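Local coordinates for Ice-binding protein (Flavobacteriaceae bacterium, PDB 5UYT) that probably binds ice crystals and restrains their growth, acting as an antifreeze protein built from tandem ice-binding modules, at residues A[305-310]-A[336-341]; A[318-323]-A[344-349]; A[348-353]-A[375-380]; A[369-374]-A[381-386]; A[396-401]-A[412-417]. All coordinates share one frame; numbering follows the deposited sequence.

Overall arrangement
All five contacts lie in one right-handed beta-helix, where packing across the coil and pairing between successive coils work together. Contacts 1 and 4 are buried: each brings together strands from different faces of the solenoid, mostly through apolar side chains, and contact 4 has no hydrogen bond across it. Contacts 2, 3 and 5 are partly buried and join segments of neighbouring coils through backbone hydrogen bonds, with mainly apolar groups inside and mostly polar ones outside. Contacts 2 and 3 share Val-348 and Asn-349. The strand of 375-380 in contact 3 pairs in turn with that of 396-401 in contact 5, while Ser-382 of contact 4 is hydrogen-bonded to Arg-401 of contact 5.

Contact 1 (A[305-310]-A[336-341]); sequences LVLTPH and FVIKIN
Phe-336 lays its ring against the backbone where 305-310 leaves its strand, and it has the largest share of the buried surface. With CG beside its own backbone N and anti to the carbonyl carbon (chi1 -58°), the ring reaches the link between Thr-308 and Pro-309, with Pro-309 CB over one face. Its CE1 comes obliquely to within 3.4 Å of Thr-308 C. Pro-309 lies alongside, pointing the same way, with its CG 3.9 Å from Phe-336 CZ. The proline CA adds an off-centre CH-pi contact, 4.2 Å from the centroid of the Phe-336 ring. A serine in place of Phe-336 would probably open a gap beside Pro-309 and leave the bend at Thr-308 without its apolar cover.

His-310 takes part through its backbone: Val-337 N donates to His-310 O over 3.1 Å in an almost straight bond (174°). Its imidazole turns to Tyr-312, whose hydroxyl is hydrogen-bonded to His-310 ND1, while Thr-308 OG1 is bonded to Asp-47, in the other ice-binding-like part of the chain. Leu-307 points inward, and its CD1 meets Ile-338 CD1 at 4.2 Å.

Strand 336-340 runs beside strand 311-314, whereas 305-307 belongs to another face, so the Phe-336 ring fills a corner between consecutive coils of a right-handed beta-helix.

Contact 2 (A[318-323]-A[344-349]); sequences TVLNGK and LSTTVN
Ser-345 N donates to Thr-318 O at 3.0 Å, the first of three backbone hydrogen bonds between the segments. Leu-320 N then reaches Ser-345 O at 2.9 Å, in that carbonyl's plane, and Thr-347 N bonds to Leu-320 O. CA-H...O contacts fill the intervals, as from Val-319 CA to Ser-345 O.

This is the parallel pairing of a beta-solenoid: 318-320 and 344-346 are equivalent strands one coil apart, in register residue for residue and inclined by 27°.

Apolar contacts line the buried face. Leu-344 and Thr-318 cross at a slant, Leu-344 CD1 meeting Thr-318 CG2 at 3.9 Å; further along, Thr-346 CG2 touches Leu-320 CB at 4.0 Å. On the other face, Val-319 CG2 packs on Ser-345 OG, and beyond the strands the methyl CG2 of Thr-347 lies 3.6 Å from Asn-321 CG.

Polar side-chain bonds complete the set. Thr-346 OG1, held between its backbone N and carbonyl carbon (chi1 80°), donates to Thr-347 O from well above the carbonyl plane, and it is also bonded to Asn-374 N and Thr-377 OG1 of the next coil. A valine here would probably leave Asn-374 N without that acceptor and Thr-377 OG1 without one of its mates. On the opposite face a water donates to Thr-318 O and is hydrogen-bonded to Ser-345 OG at 2.8 Å.

Contact 3 (A[348-353]-A[375-380]); sequences VNASVE and DYTKFK
Successive turns of the beta-helix stack here, Val-348 to Glu-353 over Asp-375 to Lys-380, each segment passing through a bend into a short strand. Both bends use a residue of positive phi, Asn-349 and Tyr-376, so one coil repeats the course of the next. Backbone bonds follow that course: Asn-349 N to Asp-375 O, Lys-378 N to Ala-350 O, and Val-352 N to Lys-378 O at 2.8 Å. A water donates to both Ala-350 O and Tyr-376 O, spanning the outer side of the bends.

Val-352, the most deeply covered residue, divides its two methyls. CG2, beside the backbone N, sits 3.7 Å above the plane of the Phe-379 ring, toward its rim, in a CH-pi contact. CG1 packs on Lys-380 CB at 4.0 Å, the two side chains sliding past each other in opposite directions. Phe-379 also meets the ring of Trp-365.

Lys-380 runs extended until its last torsion bends (chi4 55°), which turns the ammonium to the carbonyl of Val-352 on the neighbouring strand. Glu-353 OE1 gives it a long salt bridge at 3.9 Å, while NZ donates to Val-352 O at 2.8 Å, almost head-on to the carbonyl oxygen.

Contact 4 (A[369-374]-A[381-386]); sequences GAVDLN and GSVIGN
Val-371 and Val-383 face each other across the interior of the beta-helix, one on strand 371-373 and the other on strand 382-385, which belong to different faces of the solenoid. The chain travels between them by way of strand 378-380 and a corner at Gly-381, so the contact joins two faces of the solenoid across its interior.

The two valines have nearly the same rotamer, yet they touch through different branches. In Val-383 it is CG1, opposite the backbone N (chi1 180°), that reaches over; in Val-371 it is CG2, the methyl beside the backbone N, that receives it. These methyls stand 4.0 Å apart as the side chains slide past each other in opposite directions. Val-383 is backed by Trp-365 and Val-367 of the preceding coil. Ile-384 points the other way, onto Leu-279, Ala-282 and Tyr-283 of helix 270-288, so strand 382-385 separates the interior from that helix.

Toward Gly-369 and Asn-386 the two segments converge, and glycines take over. Gly-369 has a phi of 159°, a backbone conformation that itself calls for glycine. Gly-385 is a matter of space: a CB there would point into the contact and come within 3.3 Å of Val-371 CG2, a tight fit. Without one, the same methyl rests 4.3 Å from Gly-385 CA. At the narrow end the backbones meet with Gly-369 N 3.0 Å from Asn-386 O, at an angle too poor for a hydrogen bond.

Contact 5 (A[396-401]-A[412-417]); sequences VEIEGR and FGINAQ
Ile-398 and Ala-416 sit side by side on the inner face of the beta-helix, where two consecutive coils pair in parallel. Four backbone bonds set the register: Asn-415 N to Val-396 O, Ile-398 N to Asn-415 O, Gln-417 N to Ile-398 O at 2.8 Å, and finally Gly-400 N to Gln-417 O. The last comes just where the chain turns a corner, and Gly-400 takes it at a phi of 141° that suits glycine.

Inside, large and small residues are matched. Ala-416 offers only a methyl, and its small size lets the isoleucine stand close: Ile-398 CB lies 3.9 Å from Ala-416 CB. The longer branch rises alongside that methyl, and its CD1 meets Ile-414 CD1 at 4.2 Å, so one isoleucine spans two residues of the neighbouring coil. Ile-414 is a second bump. Its CG1 is held between the backbone N and carbonyl carbon (chi1 72°), while CG2 turns to Val-396 and meets CB there at 4.2 Å; its own CB sits close over Val-396 O. Ile-392, on another face, packs against both isoleucines.

The outer face is polar. Glu-397 and Glu-399 extend toward Lys-378 and Lys-380 of the coil before, while Asn-415 and Gln-417 lie against Tyr-240 and Thr-242 of the strand beyond. The two amides also join each other: Asn-415 ND2 donates to Gln-417 OE1 at 2.9 Å, on a lone pair and in the plane of the acceptor carbonyl.

Contact 1 (A[305-310]-A[336-341])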
# COMPACT_ATOMS: atom_id res chain seq x y z
N LEU A 305 1.41 7.53 -0.74
CA LEU A 305 1.72 6.14 -0.44
C LEU A 305 0.43 5.35 -0.56
O LEU A 305 -0.65 5.83 -0.15
CB LEU A 305 2.22 6.03 1.01
CG LEU A 305 2.69 4.70 1.63
CD1 LEU A 305 3.87 4.09 0.88
CD2 LEU A 305 3.04 4.96 3.11
N VAL A 306 0.53 4.14 -1.11
CA VAL A 306 -0.60 3.22 -1.15
C VAL A 306 -0.19 1.98 -0.37
O VAL A 306 0.92 1.42 -0.59
CB VAL A 306 -0.95 2.83 -2.61
CG1 VAL A 306 -2.15 1.87 -2.66
CG2 VAL A 306 -1.24 4.07 -3.44
N LEU A 307 -1.08 1.53 0.52
CA LEU A 307 -0.89 0.33 1.33
C LEU A 307 -1.94 -0.73 0.97
O LEU A 307 -2.96 -0.43 0.33
CB LEU A 307 -0.95 0.69 2.82
CG LEU A 307 0.10 1.73 3.30
CD1 LEU A 307 -0.06 1.98 4.82
CD2 LEU A 307 1.54 1.31 2.95
N THR A 308 -1.65 -1.98 1.35
CA THR A 308 -2.49 -3.15 1.08
C THR A 308 -2.75 -3.89 2.41
O THR A 308 -2.17 -3.52 3.46
CB THR A 308 -1.82 -4.08 0.04
OG1 THR A 308 -0.44 -4.29 0.39
CG2 THR A 308 -1.92 -3.46 -1.36
N PRO A 309 -3.66 -4.90 2.41
CA PRO A 309 -4.06 -5.46 3.70
C PRO A 309 -2.91 -6.22 4.40
O PRO A 309 -2.46 -7.28 3.90
CB PRO A 309 -5.21 -6.43 3.33
CG PRO A 309 -5.75 -5.85 2.08
CD PRO A 309 -4.53 -5.39 1.33
N HIS A 310 -2.44 -5.65 5.51
CA HIS A 310 -1.26 -6.12 6.26
C HIS A 310 -1.30 -5.45 7.64
O HIS A 310 -2.03 -4.49 7.85
CB HIS A 310 0.06 -5.65 5.61
CG HIS A 310 0.41 -6.34 4.32
ND1 HIS A 310 0.28 -5.72 3.10
CD2 HIS A 310 0.91 -7.58 4.07
CE1 HIS A 310 0.69 -6.54 2.14
NE2 HIS A 310 1.06 -7.68 2.70
N PHE A 336 -6.65 -3.57 7.81
CA PHE A 336 -5.37 -2.87 7.78
C PHE A 336 -5.05 -2.48 9.20
O PHE A 336 -5.88 -1.83 9.88
CB PHE A 336 -5.51 -1.59 6.97
CG PHE A 336 -5.98 -1.80 5.56
CD1 PHE A 336 -5.05 -1.79 4.51
CD2 PHE A 336 -7.34 -1.99 5.27
CE1 PHE A 336 -5.49 -1.97 3.19
CE2 PHE A 336 -7.77 -2.17 3.95
CZ PHE A 336 -6.85 -2.16 2.92
N VAL A 337 -3.86 -2.83 9.67
CA VAL A 337 -3.45 -2.36 10.99
C VAL A 337 -2.16 -1.57 10.83
O VAL A 337 -1.21 -2.04 10.21
CB VAL A 337 -3.27 -3.52 11.99
CG1 VAL A 337 -2.59 -3.02 13.28
CG2 VAL A 337 -4.64 -4.16 12.33
N ILE A 338 -2.13 -0.36 11.39
CA ILE A 338 -0.93 0.52 11.27
C ILE A 338 -0.43 0.79 12.69
O ILE A 338 -1.10 1.48 13.46
CB ILE A 338 -1.27 1.83 10.52
CG1 ILE A 338 -1.71 1.44 9.08
CG2 ILE A 338 -0.03 2.75 10.44
CD1 ILE A 338 -2.30 2.57 8.27
N LYS A 339 0.68 0.18 13.06
CA LYS A 339 1.25 0.34 14.40
C LYS A 339 2.28 1.47 14.31
O LYS A 339 3.18 1.43 13.46
CB LYS A 339 1.98 -0.96 14.84
CG LYS A 339 1.12 -2.20 14.89
CD LYS A 339 1.84 -3.35 15.60
CE LYS A 339 2.93 -3.91 14.72
NZ LYS A 339 3.62 -5.03 15.41
N ILE A 340 2.19 2.44 15.21
CA ILE A 340 3.13 3.59 15.19
C ILE A 340 3.84 3.63 16.55
O ILE A 340 3.16 3.70 17.59
CB ILE A 340 2.35 4.92 14.90
CG1 ILE A 340 1.76 4.89 13.48
CG2 ILE A 340 3.26 6.13 15.13
CD1 ILE A 340 0.84 6.09 13.18
N ASN A 341 5.17 3.53 16.54
CA ASN A 341 5.94 3.56 17.78
C ASN A 341 6.41 4.99 18.04
O ASN A 341 7.61 5.34 17.87
CB ASN A 341 7.10 2.54 17.69
CG ASN A 341 7.89 2.44 18.97
OD1 ASN A 341 7.42 2.83 20.04
ND2 ASN A 341 9.11 1.90 18.87

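Contact 2 (A[318-323]-A[344-349])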
# COMPACT_ATOMS: atom_id res chain seq x y z
N THR A 318 5.42 9.65 13.62
CA THR A 318 4.98 9.58 12.23
C THR A 318 4.30 10.88 11.87
O THR A 318 3.53 11.43 12.68
CB THR A 318 4.00 8.41 12.09
OG1 THR A 318 4.72 7.18 12.28
CG2 THR A 318 3.28 8.43 10.73
N VAL A 319 4.60 11.39 10.67
CA VAL A 319 3.92 12.57 10.16
C VAL A 319 3.17 12.13 8.90
O VAL A 319 3.79 11.61 7.97
CB VAL A 319 4.93 13.69 9.80
CG1 VAL A 319 4.19 14.90 9.22
CG2 VAL A 319 5.71 14.11 11.05
N LEU A 320 1.85 12.30 8.88
CA LEU A 320 1.10 12.07 7.64
C LEU A 320 1.07 13.38 6.86
O LEU A 320 0.42 14.36 7.28
CB LEU A 320 -0.33 11.60 7.96
CG LEU A 320 -1.27 11.51 6.73
CD1 LEU A 320 -0.74 10.47 5.75
CD2 LEU A 320 -2.71 11.14 7.12
N ASN A 321 1.81 13.40 5.74
CA ASN A 321 1.83 14.58 4.86
C ASN A 321 0.96 14.24 3.68
O ASN A 321 1.30 13.31 2.90
CB ASN A 321 3.26 14.91 4.37
CG ASN A 321 3.32 16.24 3.57
OD1 ASN A 321 2.37 16.64 2.88
ND2 ASN A 321 4.47 16.94 3.67
N GLY A 322 -0.16 14.94 3.54
CA GLY A 322 -1.00 14.70 2.38
C GLY A 322 -1.72 13.36 2.54
O GLY A 322 -2.24 13.06 3.61
N LYS A 323 -1.70 12.58 1.47
CA LYS A 323 -2.58 11.42 1.38
C LYS A 323 -1.87 10.09 1.56
O LYS A 323 -0.79 9.87 0.99
CB LYS A 323 -3.23 11.41 -0.01
CG LYS A 323 -4.19 10.22 -0.22
CD LYS A 323 -5.03 10.28 -1.48
CE LYS A 323 -4.21 10.33 -2.74
NZ LYS A 323 -5.08 10.24 -3.97
N LEU A 344 1.70 10.55 16.54
CA LEU A 344 1.21 10.75 15.18
C LEU A 344 0.79 12.22 15.02
O LEU A 344 0.04 12.74 15.85
CB LEU A 344 -0.02 9.85 14.90
CG LEU A 344 -0.76 10.18 13.59
CD1 LEU A 344 0.16 10.01 12.36
CD2 LEU A 344 -2.05 9.34 13.45
N SER A 345 1.27 12.88 13.96
CA SER A 345 0.82 14.24 13.65
C SER A 345 0.58 14.28 12.14
O SER A 345 0.95 13.34 11.43
CB SER A 345 1.86 15.29 14.07
OG SER A 345 3.09 15.11 13.36
N THR A 346 -0.04 15.36 11.66
CA THR A 346 -0.35 15.44 10.22
C THR A 346 -0.13 16.86 9.72
O THR A 346 -0.08 17.81 10.52
CB THR A 346 -1.81 15.01 9.86
OG1 THR A 346 -2.74 16.08 10.13
CG2 THR A 346 -2.28 13.75 10.65
N THR A 347 -0.10 16.99 8.40
CA THR A 347 -0.22 18.31 7.78
C THR A 347 -1.69 18.75 7.74
O THR A 347 -2.61 17.91 7.87
CB THR A 347 0.33 18.30 6.35
OG1 THR A 347 -0.37 17.36 5.56
CG2 THR A 347 1.86 17.93 6.36
N VAL A 348 -1.93 20.04 7.55
CA VAL A 348 -3.29 20.46 7.16
C VAL A 348 -3.69 19.73 5.87
O VAL A 348 -2.82 19.35 5.06
CB VAL A 348 -3.45 22.00 7.03
CG1 VAL A 348 -3.08 22.67 8.36
CG2 VAL A 348 -2.57 22.57 5.88
N ASN A 349 -4.98 19.48 5.71
CA ASN A 349 -5.52 18.84 4.49
C ASN A 349 -5.00 17.41 4.29
O ASN A 349 -5.13 16.87 3.18
CB ASN A 349 -5.14 19.63 3.21
CG ASN A 349 -5.96 20.89 2.97
OD1 ASN A 349 -5.49 21.82 2.22
ND2 ASN A 349 -7.16 20.92 3.46
O HOH W 1 4.73 13.22 14.72

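Contact 3 (A[348-353]-A[375-380])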
# COMPACT_ATOMS: atom_id res chain seq x y z
N VAL A 348 -1.93 20.04 7.55
CA VAL A 348 -3.29 20.46 7.16
C VAL A 348 -3.69 19.73 5.87
O VAL A 348 -2.82 19.35 5.06
CB VAL A 348 -3.45 22.00 7.03
CG1 VAL A 348 -3.08 22.67 8.36
CG2 VAL A 348 -2.57 22.57 5.88
N ASN A 349 -4.98 19.48 5.71
CA ASN A 349 -5.52 18.84 4.49
C ASN A 349 -5.00 17.41 4.29
O ASN A 349 -5.13 16.87 3.18
CB ASN A 349 -5.14 19.63 3.21
CG ASN A 349 -5.96 20.89 2.97
OD1 ASN A 349 -5.49 21.82 2.22
ND2 ASN A 349 -7.16 20.92 3.46
N ALA A 350 -4.43 16.79 5.34
CA ALA A 350 -3.99 15.39 5.16
C ALA A 350 -5.23 14.50 4.97
O ALA A 350 -6.36 14.90 5.30
CB ALA A 350 -3.15 14.92 6.36
N SER A 351 -5.04 13.28 4.43
CA SER A 351 -6.18 12.43 4.18
C SER A 351 -5.81 10.97 4.22
O SER A 351 -4.66 10.60 3.92
CB SER A 351 -6.92 12.77 2.84
OG SER A 351 -6.07 12.63 1.69
N VAL A 352 -6.79 10.17 4.58
CA VAL A 352 -6.72 8.71 4.46
C VAL A 352 -7.81 8.37 3.46
O VAL A 352 -8.98 8.70 3.68
CB VAL A 352 -7.00 8.03 5.82
CG1 VAL A 352 -6.98 6.49 5.69
CG2 VAL A 352 -6.00 8.53 6.88
N GLU A 353 -7.45 7.72 2.34
CA GLU A 353 -8.46 7.35 1.36
C GLU A 353 -8.52 5.83 1.22
O GLU A 353 -7.53 5.15 1.48
CB GLU A 353 -8.18 8.04 0.01
CG GLU A 353 -8.17 9.56 0.17
CD GLU A 353 -9.51 10.22 0.49
OE1 GLU A 353 -10.57 9.57 0.30
OE2 GLU A 353 -9.52 11.43 0.92
N ASP A 375 -5.63 20.73 10.90
CA ASP A 375 -6.87 21.30 10.36
C ASP A 375 -7.28 20.63 9.04
O ASP A 375 -6.46 20.46 8.13
CB ASP A 375 -6.74 22.80 10.04
CG ASP A 375 -6.23 23.66 11.20
OD1 ASP A 375 -5.74 23.15 12.23
OD2 ASP A 375 -6.31 24.90 11.03
N TYR A 376 -8.56 20.32 8.92
CA TYR A 376 -9.15 19.82 7.66
C TYR A 376 -8.56 18.49 7.20
O TYR A 376 -8.66 18.12 6.03
CB TYR A 376 -9.18 20.94 6.55
CG TYR A 376 -10.13 22.01 6.97
CD1 TYR A 376 -11.50 21.81 6.84
CD2 TYR A 376 -9.68 23.16 7.64
CE1 TYR A 376 -12.41 22.76 7.28
CE2 TYR A 376 -10.59 24.13 8.10
CZ TYR A 376 -11.94 23.89 7.94
OH TYR A 376 -12.86 24.83 8.40
N THR A 377 -8.04 17.73 8.14
CA THR A 377 -7.64 16.33 7.84
C THR A 377 -8.88 15.44 7.71
O THR A 377 -9.86 15.63 8.43
CB THR A 377 -6.69 15.84 8.92
OG1 THR A 377 -5.45 16.58 8.76
CG2 THR A 377 -6.45 14.33 8.81
N LYS A 378 -8.86 14.53 6.73
CA LYS A 378 -9.95 13.58 6.52
C LYS A 378 -9.39 12.24 6.96
O LYS A 378 -8.64 11.58 6.20
CB LYS A 378 -10.42 13.56 5.05
CG LYS A 378 -11.05 14.89 4.64
CD LYS A 378 -11.55 14.89 3.20
CE LYS A 378 -12.40 16.15 2.98
NZ LYS A 378 -12.76 16.21 1.55
N PHE A 379 -9.73 11.85 8.18
CA PHE A 379 -9.13 10.65 8.78
C PHE A 379 -10.13 9.50 8.76
O PHE A 379 -11.35 9.74 8.87
CB PHE A 379 -8.61 10.92 10.23
CG PHE A 379 -7.37 10.09 10.58
CD1 PHE A 379 -6.12 10.49 10.11
CD2 PHE A 379 -7.47 8.90 11.31
CE1 PHE A 379 -4.96 9.74 10.36
CE2 PHE A 379 -6.32 8.14 11.55
CZ PHE A 379 -5.08 8.55 11.08
N LYS A 380 -9.63 8.27 8.61
CA LYS A 380 -10.50 7.09 8.54
C LYS A 380 -9.91 5.97 9.37
O LYS A 380 -8.69 5.77 9.39
CB LYS A 380 -10.71 6.63 7.08
CG LYS A 380 -11.46 7.72 6.28
CD LYS A 380 -11.86 7.32 4.87
CE LYS A 380 -12.47 8.50 4.09
NZ LYS A 380 -11.56 9.71 4.06
O HOH W 2 -8.23 16.54 3.75

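Contact 4 (A[369-374]-A[381-386])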
# COMPACT_ATOMS: atom_id res chain seq x y z
N GLY A 369 1.73 7.01 21.65
CA GLY A 369 2.06 8.40 21.91
C GLY A 369 0.88 9.32 21.64
O GLY A 369 -0.26 8.88 21.49
N ALA A 370 1.17 10.62 21.59
CA ALA A 370 0.14 11.64 21.29
C ALA A 370 -0.39 11.52 19.87
O ALA A 370 0.26 10.94 18.98
CB ALA A 370 0.73 13.04 21.52
N VAL A 371 -1.60 12.03 19.66
CA VAL A 371 -2.25 12.02 18.32
C VAL A 371 -2.69 13.45 18.04
O VAL A 371 -3.41 14.03 18.85
CB VAL A 371 -3.47 11.08 18.31
CG1 VAL A 371 -4.25 11.18 16.97
CG2 VAL A 371 -3.03 9.62 18.56
N ASP A 372 -2.24 14.02 16.94
CA ASP A 372 -2.65 15.39 16.59
C ASP A 372 -3.09 15.37 15.13
O ASP A 372 -2.28 15.08 14.23
CB ASP A 372 -1.49 16.33 16.80
CG ASP A 372 -1.88 17.79 16.59
OD1 ASP A 372 -2.76 18.06 15.75
OD2 ASP A 372 -1.29 18.65 17.28
N LEU A 373 -4.38 15.57 14.91
CA LEU A 373 -4.92 15.59 13.52
C LEU A 373 -5.06 17.04 13.13
O LEU A 373 -5.80 17.78 13.80
CB LEU A 373 -6.28 14.85 13.43
CG LEU A 373 -6.16 13.36 13.87
CD1 LEU A 373 -7.52 12.74 13.64
CD2 LEU A 373 -5.08 12.61 13.05
N ASN A 374 -4.26 17.49 12.17
CA ASN A 374 -4.19 18.94 11.83
C ASN A 374 -5.43 19.40 11.03
O ASN A 374 -6.21 18.55 10.56
CB ASN A 374 -2.89 19.18 11.04
CG ASN A 374 -2.28 20.53 11.31
OD1 ASN A 374 -2.96 21.46 11.74
ND2 ASN A 374 -0.97 20.66 11.03
N GLY A 381 -10.78 5.25 10.06
CA GLY A 381 -10.39 4.08 10.85
C GLY A 381 -10.48 4.37 12.34
O GLY A 381 -10.89 5.47 12.73
N SER A 382 -10.11 3.38 13.15
CA SER A 382 -10.17 3.53 14.61
C SER A 382 -8.74 3.76 15.14
O SER A 382 -7.88 2.89 15.00
CB SER A 382 -10.76 2.27 15.23
OG SER A 382 -12.12 2.15 14.87
N VAL A 383 -8.51 4.94 15.73
CA VAL A 383 -7.19 5.28 16.23
C VAL A 383 -7.24 5.00 17.72
O VAL A 383 -8.14 5.46 18.43
CB VAL A 383 -6.86 6.79 16.09
CG1 VAL A 383 -5.46 7.05 16.65
CG2 VAL A 383 -6.97 7.23 14.66
N ILE A 384 -6.27 4.22 18.18
CA ILE A 384 -6.14 3.98 19.61
C ILE A 384 -4.77 4.42 20.04
O ILE A 384 -3.78 3.73 19.78
CB ILE A 384 -6.31 2.52 19.97
CG1 ILE A 384 -7.60 1.97 19.36
CG2 ILE A 384 -6.30 2.38 21.50
CD1 ILE A 384 -7.92 0.57 19.83
N GLY A 385 -4.75 5.59 20.68
CA GLY A 385 -3.54 6.19 21.18
C GLY A 385 -3.28 5.70 22.59
O GLY A 385 -4.16 5.09 23.23
N ASN A 386 -2.07 5.97 23.06
CA ASN A 386 -1.60 5.46 24.34
C ASN A 386 -0.67 6.48 24.97
O ASN A 386 0.34 6.85 24.35
CB ASN A 386 -0.82 4.15 24.13
CG ASN A 386 -0.33 3.53 25.43
OD1 ASN A 386 0.87 3.23 25.57
ND2 ASN A 386 -1.24 3.28 26.37

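Contact 5 (A[396-401]-A[412-417])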
# COMPACT_ATOMS: atom_id res chain seq x y z
N VAL A 396 -11.61 18.89 11.02
CA VAL A 396 -11.26 17.47 10.80
C VAL A 396 -12.55 16.65 10.64
O VAL A 396 -13.54 16.91 11.38
CB VAL A 396 -10.41 16.95 11.98
CG1 VAL A 396 -10.35 15.40 11.93
CG2 VAL A 396 -9.00 17.50 11.88
N GLU A 397 -12.53 15.70 9.70
CA GLU A 397 -13.65 14.75 9.53
C GLU A 397 -13.08 13.40 9.88
O GLU A 397 -11.98 13.04 9.41
CB GLU A 397 -14.11 14.75 8.06
CG GLU A 397 -14.69 16.11 7.65
CD GLU A 397 -15.03 16.21 6.17
OE1 GLU A 397 -14.82 15.24 5.44
OE2 GLU A 397 -15.51 17.29 5.77
N ILE A 398 -13.78 12.65 10.74
CA ILE A 398 -13.38 11.29 11.11
C ILE A 398 -14.52 10.31 10.73
O ILE A 398 -15.69 10.52 11.09
CB ILE A 398 -13.12 11.21 12.65
CG1 ILE A 398 -11.79 11.93 13.01
CG2 ILE A 398 -13.07 9.75 13.17
CD1 ILE A 398 -11.95 12.69 14.30
N GLU A 399 -14.17 9.28 9.96
CA GLU A 399 -15.07 8.14 9.73
C GLU A 399 -14.37 7.02 10.49
O GLU A 399 -13.40 6.43 10.00
CB GLU A 399 -15.19 7.84 8.25
CG GLU A 399 -16.11 6.70 7.87
CD GLU A 399 -16.06 6.39 6.37
OE1 GLU A 399 -15.40 7.16 5.63
OE2 GLU A 399 -16.71 5.38 5.93
N GLY A 400 -14.85 6.77 11.70
CA GLY A 400 -14.16 5.83 12.59
C GLY A 400 -14.23 6.40 14.00
O GLY A 400 -15.27 6.83 14.42
N ARG A 401 -13.11 6.38 14.73
CA ARG A 401 -13.12 6.86 16.11
C ARG A 401 -11.73 7.27 16.53
O ARG A 401 -10.75 6.82 15.97
CB ARG A 401 -13.70 5.84 17.12
CG ARG A 401 -13.26 4.41 16.95
CD ARG A 401 -14.10 3.44 17.83
NE ARG A 401 -15.48 3.15 17.35
CZ ARG A 401 -15.78 2.42 16.28
NH1 ARG A 401 -14.82 1.87 15.48
NH2 ARG A 401 -17.06 2.19 15.98
N PHE A 412 -11.90 20.59 18.12
CA PHE A 412 -12.24 21.93 17.67
C PHE A 412 -13.07 21.83 16.38
O PHE A 412 -12.50 21.54 15.31
CB PHE A 412 -10.94 22.74 17.42
CG PHE A 412 -10.13 22.96 18.66
CD1 PHE A 412 -10.34 24.08 19.47
CD2 PHE A 412 -9.14 22.07 19.04
CE1 PHE A 412 -9.59 24.30 20.63
CE2 PHE A 412 -8.41 22.27 20.21
CZ PHE A 412 -8.62 23.39 21.01
N GLY A 413 -14.39 22.02 16.45
CA GLY A 413 -15.17 22.18 15.22
C GLY A 413 -15.00 21.00 14.27
O GLY A 413 -14.75 21.20 13.06
N ILE A 414 -15.22 19.79 14.77
CA ILE A 414 -14.98 18.56 13.99
C ILE A 414 -16.31 17.86 13.65
O ILE A 414 -17.37 18.22 14.20
CB ILE A 414 -14.04 17.57 14.72
CG1 ILE A 414 -14.73 16.90 15.93
CG2 ILE A 414 -12.73 18.26 15.17
CD1 ILE A 414 -13.87 15.74 16.49
N ASN A 415 -16.24 16.89 12.75
CA ASN A 415 -17.39 16.04 12.43
C ASN A 415 -16.91 14.60 12.47
O ASN A 415 -16.06 14.20 11.67
CB ASN A 415 -17.99 16.42 11.08
CG ASN A 415 -19.35 15.75 10.85
OD1 ASN A 415 -20.39 16.42 10.58
ND2 ASN A 415 -19.35 14.47 10.96
N ALA A 416 -17.39 13.84 13.45
CA ALA A 416 -16.80 12.52 13.66
C ALA A 416 -17.93 11.51 13.73
O ALA A 416 -18.86 11.68 14.53
CB ALA A 416 -15.99 12.50 14.97
N GLN A 417 -17.85 10.47 12.91
CA GLN A 417 -18.93 9.51 12.79
C GLN A 417 -18.41 8.10 12.89
O GLN A 417 -17.58 7.68 12.10
CB GLN A 417 -19.69 9.69 11.44
CG GLN A 417 -20.37 11.09 11.35
CD GLN A 417 -21.01 11.38 10.00
OE1 GLN A 417 -20.86 12.50 9.44
NE2 GLN A 417 -21.75 10.43 9.50